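PDB 2B5W: glucose 1-dehydrogenase from Haloferax mediterranei, which oxidises D-glucose and several other aldose sugars to the corresponding lactone or acid with NAD(+) or, preferentially, NADP(+) as electron acceptor, using a catalytic zinc ion. Local coordinates for residues G62-G67 with L148-S153; V87-A92 with H121-E126; L179-L184 with G206-P211; P213-I218 with A223-S228. The protein carries 1 engineered substitution. All coordinates share one frame; numbering follows the deposited sequence.

Contact 1 (G62-G67 with L148-S153); sequences GHEAVG and LIEPIS. With ZN (zinc ion), chain B.
Glu150 meets His63 and Glu64 by way of two torsions: its CG stands opposite the backbone N (chi1 -166°), and the chain then bends at chi2 (-85°) to bring the carboxylate up to the edge of the imidazole, across it rather than alongside. In His63, CG sits between the backbone N and the carbonyl carbon, a placement that brings the ring edge up to that carboxylate. Glu150 OE1 lies 3.7 Å from His63 CD2, near the ring plane, while the carboxylate itself is turned 81° against the ring. The same OE1 rests 3.5 Å from CG of Glu64, whose extended chain passes on to the metal. This is the catalytic zinc site of a zinc-containing alcohol dehydrogenase, built where the strand 64-71 of the GroES-like domain faces the first turn of helix 149-164. His63 NE2 binds zinc at 2.1 Å and Glu64 OE2 at 1.9 Å; the engineered Cys38 is the third protein ligand. Glu150, known to bind both zinc and substrate, here keeps OE1 3.8 Å from the ion, a second-shell distance. Were Glu150 cut back to an alanine, the edge of the His63 ring would probably lose its neighbour and the zinc a nearby carboxylate. Pro151, next along the helix, also touches Glu64, its CG 3.8 Å from Glu64 OE2, and Glu64 OE1 is paired with Lys349 in a salt bridge that helps fix the carboxylate's rotation.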
# COMPACT_ATOMS: atom_id res chain seq x y z
N GLY A 62 28.02 -5.19 -12.26
CA GLY A 62 28.01 -3.83 -11.76
C GLY A 62 26.86 -3.00 -12.29
O GLY A 62 26.72 -2.79 -13.50
N HIS A 63 26.08 -2.45 -11.36
CA HIS A 63 24.97 -1.57 -11.75
C HIS A 63 25.03 -0.23 -11.01
O HIS A 63 24.17 0.62 -11.22
CB HIS A 63 23.62 -2.26 -11.46
CG HIS A 63 23.47 -2.64 -10.03
ND1 HIS A 63 24.03 -3.80 -9.51
CD2 HIS A 63 22.91 -1.99 -8.98
CE1 HIS A 63 23.83 -3.83 -8.21
NE2 HIS A 63 23.17 -2.74 -7.85
N GLU A 64 25.99 -0.05 -10.11
CA GLU A 64 26.14 1.20 -9.33
C GLU A 64 27.41 1.96 -9.77
O GLU A 64 28.47 1.84 -9.13
CB GLU A 64 26.28 0.86 -7.87
CG GLU A 64 25.25 -0.06 -7.28
CD GLU A 64 25.54 -0.40 -5.84
OE1 GLU A 64 26.58 0.03 -5.31
OE2 GLU A 64 24.69 -1.04 -5.24
N ALA A 65 27.31 2.82 -10.77
CA ALA A 65 28.47 3.35 -11.41
C ALA A 65 28.53 4.84 -11.37
O ALA A 65 27.48 5.49 -11.30
CB ALA A 65 28.53 2.92 -12.86
N VAL A 66 29.75 5.36 -11.42
CA VAL A 66 30.00 6.77 -11.69
C VAL A 66 31.16 6.85 -12.66
O VAL A 66 32.12 6.09 -12.56
CB VAL A 66 30.25 7.60 -10.38
CG1 VAL A 66 31.40 7.06 -9.54
CG2 VAL A 66 30.46 9.05 -10.69
N GLY A 67 31.05 7.74 -13.64
CA GLY A 67 32.08 7.89 -14.64
C GLY A 67 32.18 9.30 -15.14
O GLY A 67 31.43 10.17 -14.66
N LEU A 148 27.34 5.62 -4.81
CA LEU A 148 26.29 5.56 -3.81
C LEU A 148 25.01 6.20 -4.33
O LEU A 148 23.95 6.01 -3.72
CB LEU A 148 26.70 6.28 -2.53
CG LEU A 148 27.84 5.64 -1.73
CD1 LEU A 148 28.08 6.47 -0.49
CD2 LEU A 148 27.53 4.23 -1.39
N ILE A 149 25.09 6.92 -5.43
CA ILE A 149 23.87 7.60 -5.98
C ILE A 149 22.82 6.56 -6.39
O ILE A 149 21.64 6.71 -6.08
CB ILE A 149 24.25 8.53 -7.12
CG1 ILE A 149 25.14 9.67 -6.64
CG2 ILE A 149 23.02 9.02 -7.85
CD1 ILE A 149 24.53 10.49 -5.52
N GLU A 150 23.20 5.47 -7.07
CA GLU A 150 22.20 4.48 -7.40
C GLU A 150 21.53 3.84 -6.19
O GLU A 150 20.31 3.79 -6.12
CB GLU A 150 22.76 3.42 -8.40
CG GLU A 150 21.67 2.54 -9.04
CD GLU A 150 21.28 1.34 -8.23
OE1 GLU A 150 21.95 1.07 -7.20
OE2 GLU A 150 20.28 0.65 -8.57
N PRO A 151 22.26 3.34 -5.18
CA PRO A 151 21.58 2.82 -3.99
C PRO A 151 20.70 3.85 -3.29
O PRO A 151 19.61 3.51 -2.85
CB PRO A 151 22.74 2.38 -3.08
CG PRO A 151 23.90 2.37 -3.89
CD PRO A 151 23.70 3.03 -5.20
N ILE A 152 21.19 5.08 -3.16
CA ILE A 152 20.35 6.15 -2.55
C ILE A 152 19.04 6.29 -3.34
O ILE A 152 17.96 6.42 -2.76
CB ILE A 152 21.11 7.49 -2.42
CG1 ILE A 152 22.29 7.37 -1.43
CG2 ILE A 152 20.15 8.60 -1.92
CD1 ILE A 152 23.21 8.55 -1.44
N SER A 153 19.16 6.24 -4.67
CA SER A 153 17.99 6.38 -5.55
C SER A 153 16.94 5.30 -5.36
O SER A 153 15.74 5.56 -5.54
CB SER A 153 18.40 6.47 -7.04
OG SER A 153 18.70 5.23 -7.62
ZN ZN B . 23.35 -2.18 -5.86

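Contact 2 (V87-A92 with H121-E126); sequences VRRPPA and HGYMSE
Arg89 and Tyr123 carry this contact, and polar groups dominate it. The Tyr123 hydroxyl comes up beside one end of the guanidinium, with OH 3.1 Å from Arg89 NH2, yet the angle is too poor for a hydrogen bond. NH2 lies off the edge of the phenol ring, near its plane, and the two flat groups are inclined at 48° to each other. The close approach is therefore better read as two polar ends held side by side by other partners: the hydroxyl bonds to the carbonyl oxygen of Thr86, NH2 to Ser130 OG, and NH1 to Thr86 OG1.

Within 87-92 the arginine also curls back on its own backbone. A bend at chi2 (-72°) returns the guanidinium so that NH1 donates to Arg88 O at 2.8 Å, the donor standing well above the carbonyl plane while the oxygen lies in the plane of the guanidinium. Several bonds thus fix the rotation of this buried group.

Van der Waals packing is slight: Val87 CA is 4.3 Å from Tyr123 OH, while the Val87 side chain touches Glu150 and Glu114, both substrate-binding residues. In 121-126, Met124 is the centre of an inverse gamma turn, closed by a weak bond of 2.8 Å from Ser125 N to Tyr123 O.

Both segments belong to the GroES-like domain. Strand 88-89 pairs antiparallel with strand 113-115 at one edge of a small three-stranded sheet, and the loop holding Tyr123 links strand 119-120 of that sheet to strand 127-131 of the large mixed sheet.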
# COMPACT_ATOMS: atom_id res chain seq x y z
N VAL A 87 19.87 2.05 -14.56
CA VAL A 87 20.09 0.62 -14.71
C VAL A 87 19.26 -0.03 -15.81
O VAL A 87 19.74 -0.93 -16.51
CB VAL A 87 19.84 -0.07 -13.37
CG1 VAL A 87 20.10 -1.57 -13.47
CG2 VAL A 87 20.77 0.52 -12.28
N ARG A 88 18.01 0.42 -16.02
CA ARG A 88 17.16 -0.30 -16.95
C ARG A 88 17.27 0.20 -18.36
O ARG A 88 17.37 1.39 -18.63
CB ARG A 88 15.71 -0.26 -16.49
CG ARG A 88 15.44 -1.18 -15.35
CD ARG A 88 14.01 -1.29 -14.89
NE ARG A 88 13.87 -2.28 -13.82
CZ ARG A 88 12.71 -2.73 -13.37
NH1 ARG A 88 11.58 -2.26 -13.87
NH2 ARG A 88 12.67 -3.68 -12.44
N ARG A 89 17.27 -0.77 -19.26
CA ARG A 89 17.32 -0.53 -20.71
C ARG A 89 16.25 -1.38 -21.37
O ARG A 89 15.83 -2.42 -20.84
CB ARG A 89 18.70 -0.87 -21.26
CG ARG A 89 19.82 -0.04 -20.66
CD ARG A 89 19.86 1.41 -21.12
NE ARG A 89 20.99 2.12 -20.54
CZ ARG A 89 20.98 2.67 -19.31
NH1 ARG A 89 19.91 2.65 -18.56
NH2 ARG A 89 22.06 3.26 -18.87
N PRO A 90 15.83 -0.97 -22.56
CA PRO A 90 14.78 -1.72 -23.27
C PRO A 90 15.21 -3.14 -23.58
O PRO A 90 16.40 -3.39 -23.83
CB PRO A 90 14.56 -0.91 -24.56
CG PRO A 90 15.31 0.30 -24.45
CD PRO A 90 16.22 0.25 -23.27
N PRO A 91 14.25 -4.06 -23.55
CA PRO A 91 14.54 -5.47 -23.83
C PRO A 91 14.70 -5.71 -25.34
O PRO A 91 14.67 -4.76 -26.13
CB PRO A 91 13.29 -6.18 -23.30
CG PRO A 91 12.22 -5.23 -23.54
CD PRO A 91 12.82 -3.85 -23.30
N ALA A 92 14.83 -6.97 -25.71
CA ALA A 92 15.11 -7.38 -27.09
C ALA A 92 13.98 -6.94 -28.05
O ALA A 92 14.25 -6.60 -29.19
CB ALA A 92 15.35 -8.91 -27.16
N HIS A 121 24.97 -6.40 -20.13
CA HIS A 121 26.22 -6.18 -19.42
C HIS A 121 26.16 -4.91 -18.59
O HIS A 121 25.54 -3.94 -18.97
CB HIS A 121 27.37 -6.06 -20.39
CG HIS A 121 27.66 -7.33 -21.12
ND1 HIS A 121 27.89 -8.50 -20.45
CD2 HIS A 121 27.71 -7.61 -22.44
CE1 HIS A 121 28.10 -9.46 -21.35
NE2 HIS A 121 27.98 -8.95 -22.55
N GLY A 122 26.85 -4.99 -17.46
CA GLY A 122 26.92 -3.91 -16.49
C GLY A 122 28.04 -2.93 -16.79
O GLY A 122 28.47 -2.77 -17.94
N TYR A 123 28.53 -2.30 -15.71
CA TYR A 123 29.40 -1.16 -15.80
C TYR A 123 30.84 -1.38 -15.31
O TYR A 123 31.66 -0.46 -15.40
CB TYR A 123 28.80 0.01 -15.01
CG TYR A 123 27.42 0.41 -15.49
CD1 TYR A 123 27.22 0.81 -16.80
CD2 TYR A 123 26.30 0.38 -14.64
CE1 TYR A 123 25.97 1.15 -17.26
CE2 TYR A 123 25.07 0.70 -15.10
CZ TYR A 123 24.90 1.09 -16.41
OH TYR A 123 23.66 1.44 -16.91
N MET A 124 31.15 -2.60 -14.84
CA MET A 124 32.50 -2.91 -14.37
C MET A 124 33.43 -3.17 -15.55
O MET A 124 33.90 -4.30 -15.76
CB MET A 124 32.52 -4.09 -13.40
CG MET A 124 31.95 -3.74 -12.08
SD MET A 124 32.06 -5.10 -10.92
CE MET A 124 31.35 -4.28 -9.46
N SER A 125 33.66 -2.14 -16.33
CA SER A 125 34.56 -2.17 -17.47
C SER A 125 35.20 -0.81 -17.53
O SER A 125 34.69 0.13 -16.93
CB SER A 125 33.81 -2.50 -18.78
OG SER A 125 32.76 -1.60 -19.07
N GLU A 126 36.33 -0.68 -18.21
CA GLU A 126 37.01 0.60 -18.22
C GLU A 126 36.20 1.71 -18.87
O GLU A 126 36.36 2.86 -18.51
CB GLU A 126 38.41 0.46 -18.85
CG GLU A 126 39.29 -0.44 -18.01
CD GLU A 126 40.70 -0.60 -18.54
OE1 GLU A 126 40.89 -1.33 -19.54
OE2 GLU A 126 41.62 -0.02 -17.93

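Contact 3 (L179-L184 with G206-P211); sequences LGNGSL and GRRDRP. With NAP (NADP nicotinamide-adenine-dinucleotide phosphate), chain I.
In the NADP-binding site of the Rossmann domain, the glycine-rich turn after strand 175-179 meets the end of strand 201-206 and the loop after it through Asn181, Gly206 and Arg208. The Asn181 amide lies over one face of the Arg208 guanidinium, the two planes 62° apart, and Asn181 CG stands 4.1 Å from Gly206 CA, where a side chain would be tight. Arg208 NE donates to O2X of the cofactor's 2'-phosphate at 2.9 Å (168°), and its NH2 to O1X at 2.9 Å; bent at chi2, the arginine presents its edge to the phosphorus, and a salt bridge from NH1 to Asp212 steadies it. Arg207 grips a third oxygen, O3X, with NE at 3.0 Å and NH2 at 2.8 Å, while one guanidinium face covers N7A of the adenine. Two arginines on the 2'-phosphate are consistent with the preference for NADP(+). Exchanging Arg207 for a leucine would probably cost O3X the two Arg207 donors and the adenine its flat cover. Gly180 and Gly182 fit the Rossmann GxGxxG pattern: at Gly182 a beta carbon would collide with O5B, and at the helix start just beyond, Leu184 N donates to the diphosphate oxygen O1N at 3.2 Å.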
# COMPACT_ATOMS: atom_id res chain seq x y z
N LEU A 179 14.48 -2.52 8.55
CA LEU A 179 14.79 -3.92 8.77
C LEU A 179 15.98 -4.30 7.89
O LEU A 179 15.89 -4.28 6.65
CB LEU A 179 13.60 -4.82 8.46
CG LEU A 179 12.26 -4.39 8.99
CD1 LEU A 179 11.18 -5.37 8.53
CD2 LEU A 179 12.21 -4.14 10.46
N GLY A 180 17.11 -4.66 8.50
CA GLY A 180 18.28 -4.98 7.72
C GLY A 180 19.42 -4.02 7.93
O GLY A 180 19.23 -2.78 7.94
N ASN A 181 20.60 -4.61 8.08
CA ASN A 181 21.81 -3.86 8.37
C ASN A 181 22.84 -4.05 7.29
O ASN A 181 24.03 -3.92 7.51
CB ASN A 181 22.40 -4.27 9.76
CG ASN A 181 22.77 -5.73 9.82
OD1 ASN A 181 22.14 -6.58 9.19
ND2 ASN A 181 23.81 -6.03 10.58
N GLY A 182 22.39 -4.34 6.07
CA GLY A 182 23.26 -4.36 4.92
C GLY A 182 23.46 -2.93 4.41
O GLY A 182 22.96 -1.98 5.02
N SER A 183 24.20 -2.77 3.31
CA SER A 183 24.48 -1.39 2.90
C SER A 183 23.20 -0.61 2.57
O SER A 183 23.12 0.58 2.80
CB SER A 183 25.49 -1.34 1.75
OG SER A 183 25.01 -1.93 0.57
N LEU A 184 22.20 -1.28 2.00
CA LEU A 184 20.95 -0.56 1.67
C LEU A 184 20.22 -0.10 2.94
O LEU A 184 19.77 1.05 3.07
CB LEU A 184 20.04 -1.40 0.76
CG LEU A 184 18.75 -0.69 0.32
CD1 LEU A 184 19.04 0.59 -0.49
CD2 LEU A 184 17.82 -1.64 -0.44
N GLY A 206 18.91 -6.07 13.03
CA GLY A 206 19.99 -6.92 12.58
C GLY A 206 20.02 -8.18 13.44
O GLY A 206 19.13 -8.37 14.26
N ARG A 207 21.07 -8.97 13.30
CA ARG A 207 21.22 -10.21 14.06
C ARG A 207 22.71 -10.49 14.33
O ARG A 207 23.18 -11.62 14.19
CB ARG A 207 20.51 -11.37 13.36
CG ARG A 207 20.92 -11.68 11.99
CD ARG A 207 20.09 -12.78 11.35
NE ARG A 207 20.52 -13.01 9.99
CZ ARG A 207 19.93 -13.86 9.16
NH1 ARG A 207 18.85 -14.54 9.55
NH2 ARG A 207 20.40 -14.01 7.92
N ARG A 208 23.41 -9.43 14.68
CA ARG A 208 24.85 -9.45 14.97
C ARG A 208 25.16 -9.39 16.44
O ARG A 208 24.46 -8.74 17.24
CB ARG A 208 25.55 -8.25 14.33
CG ARG A 208 25.41 -8.18 12.82
CD ARG A 208 26.07 -9.29 12.09
NE ARG A 208 25.82 -9.26 10.65
CZ ARG A 208 26.42 -8.43 9.80
NH1 ARG A 208 27.34 -7.58 10.21
NH2 ARG A 208 26.11 -8.49 8.50
N ASP A 209 26.27 -10.07 16.77
CA ASP A 209 26.91 -9.89 18.08
C ASP A 209 27.92 -8.76 18.01
O ASP A 209 28.64 -8.62 17.01
CB ASP A 209 27.65 -11.18 18.52
CG ASP A 209 26.76 -12.41 18.50
OD1 ASP A 209 25.66 -12.36 19.08
OD2 ASP A 209 27.08 -13.46 17.93
N ARG A 210 28.05 -8.04 19.12
CA ARG A 210 29.11 -7.07 19.33
C ARG A 210 30.47 -7.78 19.50
O ARG A 210 30.51 -8.92 19.98
CB ARG A 210 28.81 -6.21 20.53
CG ARG A 210 27.51 -5.40 20.47
CD ARG A 210 27.13 -4.79 21.79
NE ARG A 210 25.81 -4.19 21.71
CZ ARG A 210 25.56 -2.97 21.32
NH1 ARG A 210 26.53 -2.13 21.00
NH2 ARG A 210 24.29 -2.59 21.22
N PRO A 211 31.57 -7.18 19.05
CA PRO A 211 31.61 -5.88 18.37
C PRO A 211 31.33 -6.08 16.86
O PRO A 211 31.76 -7.06 16.24
CB PRO A 211 33.07 -5.43 18.56
CG PRO A 211 33.82 -6.72 18.50
CD PRO A 211 32.92 -7.74 19.16
PA NAP I . 22.49 -7.55 2.24
O1A NAP I . 22.48 -8.99 2.02
O2A NAP I . 23.89 -6.94 2.25
O5B NAP I . 21.81 -7.19 3.62
C5B NAP I . 20.72 -7.87 4.17
C4B NAP I . 20.97 -7.74 5.66
O4B NAP I . 19.81 -8.18 6.33
C3B NAP I . 22.16 -8.57 6.16
O3B NAP I . 23.15 -7.79 6.80
C2B NAP I . 21.52 -9.58 7.12
O2B NAP I . 22.25 -9.82 8.31
C1B NAP I . 20.21 -8.92 7.47
N9A NAP I . 19.18 -9.90 7.78
C8A NAP I . 18.72 -10.90 6.96
N7A NAP I . 17.78 -11.59 7.62
C5A NAP I . 17.67 -11.07 8.89
C6A NAP I . 16.89 -11.37 10.01
N6A NAP I . 16.04 -12.41 10.04
N1A NAP I . 17.02 -10.61 11.15
C2A NAP I . 17.89 -9.54 11.19
N3A NAP I . 18.67 -9.23 10.10
C4A NAP I . 18.55 -9.97 8.97
O3 NAP I . 21.76 -6.79 1.05
PN NAP I . 21.62 -5.21 0.71
O1N NAP I . 21.52 -4.37 1.94
O2N NAP I . 22.54 -4.78 -0.40
O5D NAP I . 20.15 -5.52 0.17
C5D NAP I . 19.08 -5.70 1.07
C4D NAP I . 17.88 -6.34 0.36
O4D NAP I . 17.40 -5.41 -0.61
C3D NAP I . 18.22 -7.63 -0.39
O3D NAP I . 17.19 -8.59 -0.23
C2D NAP I . 18.34 -7.16 -1.84
O2D NAP I . 18.15 -8.16 -2.81
C1D NAP I . 17.26 -6.07 -1.87
N1N NAP I . 17.45 -5.01 -2.87
C2N NAP I . 16.33 -4.67 -3.56
C3N NAP I . 16.37 -3.63 -4.45
C7N NAP I . 15.05 -3.22 -5.03
O7N NAP I . 15.20 -2.30 -6.06
N7N NAP I . 13.89 -3.74 -4.54
C4N NAP I . 17.55 -2.92 -4.70
C5N NAP I . 18.68 -3.26 -3.97
C6N NAP I . 18.62 -4.30 -3.03
P2B NAP I . 23.37 -11.03 8.42
O1X NAP I . 24.51 -10.78 7.57
O2X NAP I . 23.70 -11.04 9.92
O3X NAP I . 22.70 -12.36 8.03

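Contact 4 (P213-I218 with A223-S228); sequences PTIDII and ATYVDS. With NAP (NADP nicotinamide-adenine-dinucleotide phosphate), chain I.
Helix 213-218 runs back past strand 224-227 at 141° between their directions, the axes approaching to 8.1 Å, and the chain reversal between them is tied by Ala223 N donating to Ile218 O at 3.1 Å. Next to this bond Ile218 CG2 packs on Ala223 CB at 3.9 Å. Ile218 and Tyr225 carry most of the contact. A chi1 of 167° swings the Tyr225 ring toward the helix, where it crosses both isoleucines obliquely. Ile215 covers one face: CG1 sits 3.8 Å from the ring centroid, only 8° off the normal, a CH-pi contact. Ile215 CD1 reaches further, to 3.4 Å from Tyr225 CE2, and Ile218 CD1 comes to 4.1 Å from Tyr225 CD1. On the opposite face lies the backbone N of Asp227, and the hydroxyl bonds to Arg208 O, so the ring is held at both faces and at its end. Past the strand, Ser228 OG donates to N1A of the NADP adenine at 2.7 Å. With strand 201-206 the two segments form a beta-alpha-beta crossover; strand 224-227 is outermost in the parallel Rossmann sheet, and Ile218 touches Cys204 of strand 201-206 and Leu186 and Leu189 of helix 183-194.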
# COMPACT_ATOMS: atom_id res chain seq x y z
N PRO A 213 30.58 -3.55 13.14
CA PRO A 213 30.60 -2.15 12.63
C PRO A 213 29.24 -1.65 12.13
O PRO A 213 29.05 -0.42 12.04
CB PRO A 213 31.58 -2.21 11.45
CG PRO A 213 31.50 -3.61 10.96
CD PRO A 213 31.27 -4.47 12.23
N THR A 214 28.31 -2.55 11.85
CA THR A 214 26.95 -2.11 11.53
C THR A 214 26.20 -1.65 12.77
O THR A 214 25.53 -0.65 12.78
CB THR A 214 26.10 -3.17 10.73
OG1 THR A 214 25.70 -4.27 11.57
CG2 THR A 214 26.88 -3.81 9.60
N ILE A 215 26.39 -2.36 13.88
CA ILE A 215 25.83 -1.89 15.14
C ILE A 215 26.39 -0.51 15.49
O ILE A 215 25.69 0.40 15.94
CB ILE A 215 26.13 -2.89 16.28
CG1 ILE A 215 25.49 -4.25 15.97
CG2 ILE A 215 25.60 -2.33 17.62
CD1 ILE A 215 25.71 -5.37 17.07
N ASP A 216 27.69 -0.35 15.28
CA ASP A 216 28.31 0.88 15.61
C ASP A 216 27.71 2.03 14.77
O ASP A 216 27.46 3.09 15.27
CB ASP A 216 29.80 0.82 15.37
CG ASP A 216 30.56 -0.06 16.35
OD1 ASP A 216 30.00 -0.41 17.40
OD2 ASP A 216 31.75 -0.41 16.08
N ILE A 217 27.48 1.77 13.46
CA ILE A 217 26.89 2.82 12.61
C ILE A 217 25.48 3.14 13.07
O ILE A 217 25.09 4.29 13.21
CB ILE A 217 26.90 2.37 11.13
CG1 ILE A 217 28.28 2.58 10.54
CG2 ILE A 217 25.86 3.18 10.33
CD1 ILE A 217 28.47 1.94 9.18
N ILE A 218 24.69 2.12 13.33
CA ILE A 218 23.33 2.33 13.83
C ILE A 218 23.32 3.20 15.07
O ILE A 218 22.60 4.15 15.15
CB ILE A 218 22.68 0.97 14.14
CG1 ILE A 218 22.40 0.20 12.86
CG2 ILE A 218 21.37 1.16 14.92
CD1 ILE A 218 22.21 -1.29 13.06
N ALA A 223 20.35 5.84 16.49
CA ALA A 223 19.26 4.88 16.34
C ALA A 223 19.45 3.71 17.30
O ALA A 223 20.54 3.46 17.81
CB ALA A 223 19.17 4.39 14.87
N THR A 224 18.36 3.00 17.55
CA THR A 224 18.38 1.83 18.40
C THR A 224 18.56 0.57 17.58
O THR A 224 17.79 0.29 16.63
CB THR A 224 17.07 1.74 19.19
OG1 THR A 224 16.95 2.83 20.12
CG2 THR A 224 17.02 0.43 20.00
N TYR A 225 19.54 -0.24 17.97
CA TYR A 225 19.80 -1.53 17.38
C TYR A 225 18.88 -2.59 17.95
O TYR A 225 18.80 -2.78 19.17
CB TYR A 225 21.29 -1.95 17.54
CG TYR A 225 21.58 -3.40 17.22
CD1 TYR A 225 21.26 -3.95 15.98
CD2 TYR A 225 22.16 -4.27 18.16
CE1 TYR A 225 21.50 -5.28 15.69
CE2 TYR A 225 22.39 -5.58 17.87
CZ TYR A 225 22.07 -6.11 16.63
OH TYR A 225 22.31 -7.42 16.32
N VAL A 226 18.11 -3.21 17.07
CA VAL A 226 17.17 -4.28 17.44
C VAL A 226 17.71 -5.59 16.88
O VAL A 226 17.77 -5.83 15.68
CB VAL A 226 15.72 -3.99 16.93
CG1 VAL A 226 14.77 -5.09 17.42
CG2 VAL A 226 15.27 -2.65 17.38
N ASP A 227 18.14 -6.46 17.80
CA ASP A 227 18.62 -7.75 17.43
C ASP A 227 17.43 -8.68 17.35
O ASP A 227 16.75 -8.88 18.34
CB ASP A 227 19.59 -8.23 18.52
CG ASP A 227 20.16 -9.58 18.27
OD1 ASP A 227 19.77 -10.34 17.34
OD2 ASP A 227 21.12 -9.99 19.00
N SER A 228 17.15 -9.19 16.16
CA SER A 228 15.97 -9.99 15.89
C SER A 228 15.96 -11.33 16.61
O SER A 228 14.92 -11.95 16.74
CB SER A 228 15.82 -10.24 14.41
OG SER A 228 16.84 -11.02 13.85
PA NAP I . 22.49 -7.55 2.24
O1A NAP I . 22.48 -8.99 2.02
O2A NAP I . 23.89 -6.94 2.25
O5B NAP I . 21.81 -7.19 3.62
C5B NAP I . 20.72 -7.87 4.17
C4B NAP I . 20.97 -7.74 5.66
O4B NAP I . 19.81 -8.18 6.33
C3B NAP I . 22.16 -8.57 6.16
O3B NAP I . 23.15 -7.79 6.80
C2B NAP I . 21.52 -9.58 7.12
O2B NAP I . 22.25 -9.82 8.31
C1B NAP I . 20.21 -8.92 7.47
N9A NAP I . 19.18 -9.90 7.78
C8A NAP I . 18.72 -10.90 6.96
N7A NAP I . 17.78 -11.59 7.62
C5A NAP I . 17.67 -11.07 8.89
C6A NAP I . 16.89 -11.37 10.01
N6A NAP I . 16.04 -12.41 10.04
N1A NAP I . 17.02 -10.61 11.15
C2A NAP I . 17.89 -9.54 11.19
N3A NAP I . 18.67 -9.23 10.10
C4A NAP I . 18.55 -9.97 8.97
O3 NAP I . 21.76 -6.79 1.05
PN NAP I . 21.62 -5.21 0.71
O1N NAP I . 21.52 -4.37 1.94
O2N NAP I . 22.54 -4.78 -0.40
O5D NAP I . 20.15 -5.52 0.17
C5D NAP I . 19.08 -5.70 1.07
C4D NAP I . 17.88 -6.34 0.36
O4D NAP I . 17.40 -5.41 -0.61
C3D NAP I . 18.22 -7.63 -0.39
O3D NAP I . 17.19 -8.59 -0.23
C2D NAP I . 18.34 -7.16 -1.84
O2D NAP I . 18.15 -8.16 -2.81
C1D NAP I . 17.26 -6.07 -1.87
N1N NAP I . 17.45 -5.01 -2.87
C2N NAP I . 16.33 -4.67 -3.56
C3N NAP I . 16.37 -3.63 -4.45
C7N NAP I . 15.05 -3.22 -5.03
O7N NAP I . 15.20 -2.30 -6.06
N7N NAP I . 13.89 -3.74 -4.54
C4N NAP I . 17.55 -2.92 -4.70
C5N NAP I . 18.68 -3.26 -3.97
C6N NAP I . 18.62 -4.30 -3.03
P2B NAP I . 23.37 -11.03 8.42
O1X NAP I . 24.51 -10.78 7.57
O2X NAP I . 23.70 -11.04 9.92
O3X NAP I . 22.70 -12.36 8.03

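In the fold
Contact 1 is fully buried, its centre about 8 Å from that of the chain, whereas contact 4, about 19 Å out, lies at an edge strand where Tyr225 is partly exposed. Contact 1 sets a carboxylate of the nucleotide-binding domain beside a zinc held by the GroES-like domain. Contact 2, wholly in the GroES-like domain, touches it where Gly62 O meets Tyr123 N at 2.9 Å, and is an arginine and a tyrosine brought close by bonds to residues outside the two segments. Contacts 3 and 4, with centres about 6 Å apart, share the Rossmann sheet and both touch NADP: one meets phosphate with charge, the other packs isoleucines on an aromatic ring. Pro151 O lies 3.8 Å from Leu184 CD1, joining contact 1 to contact 3.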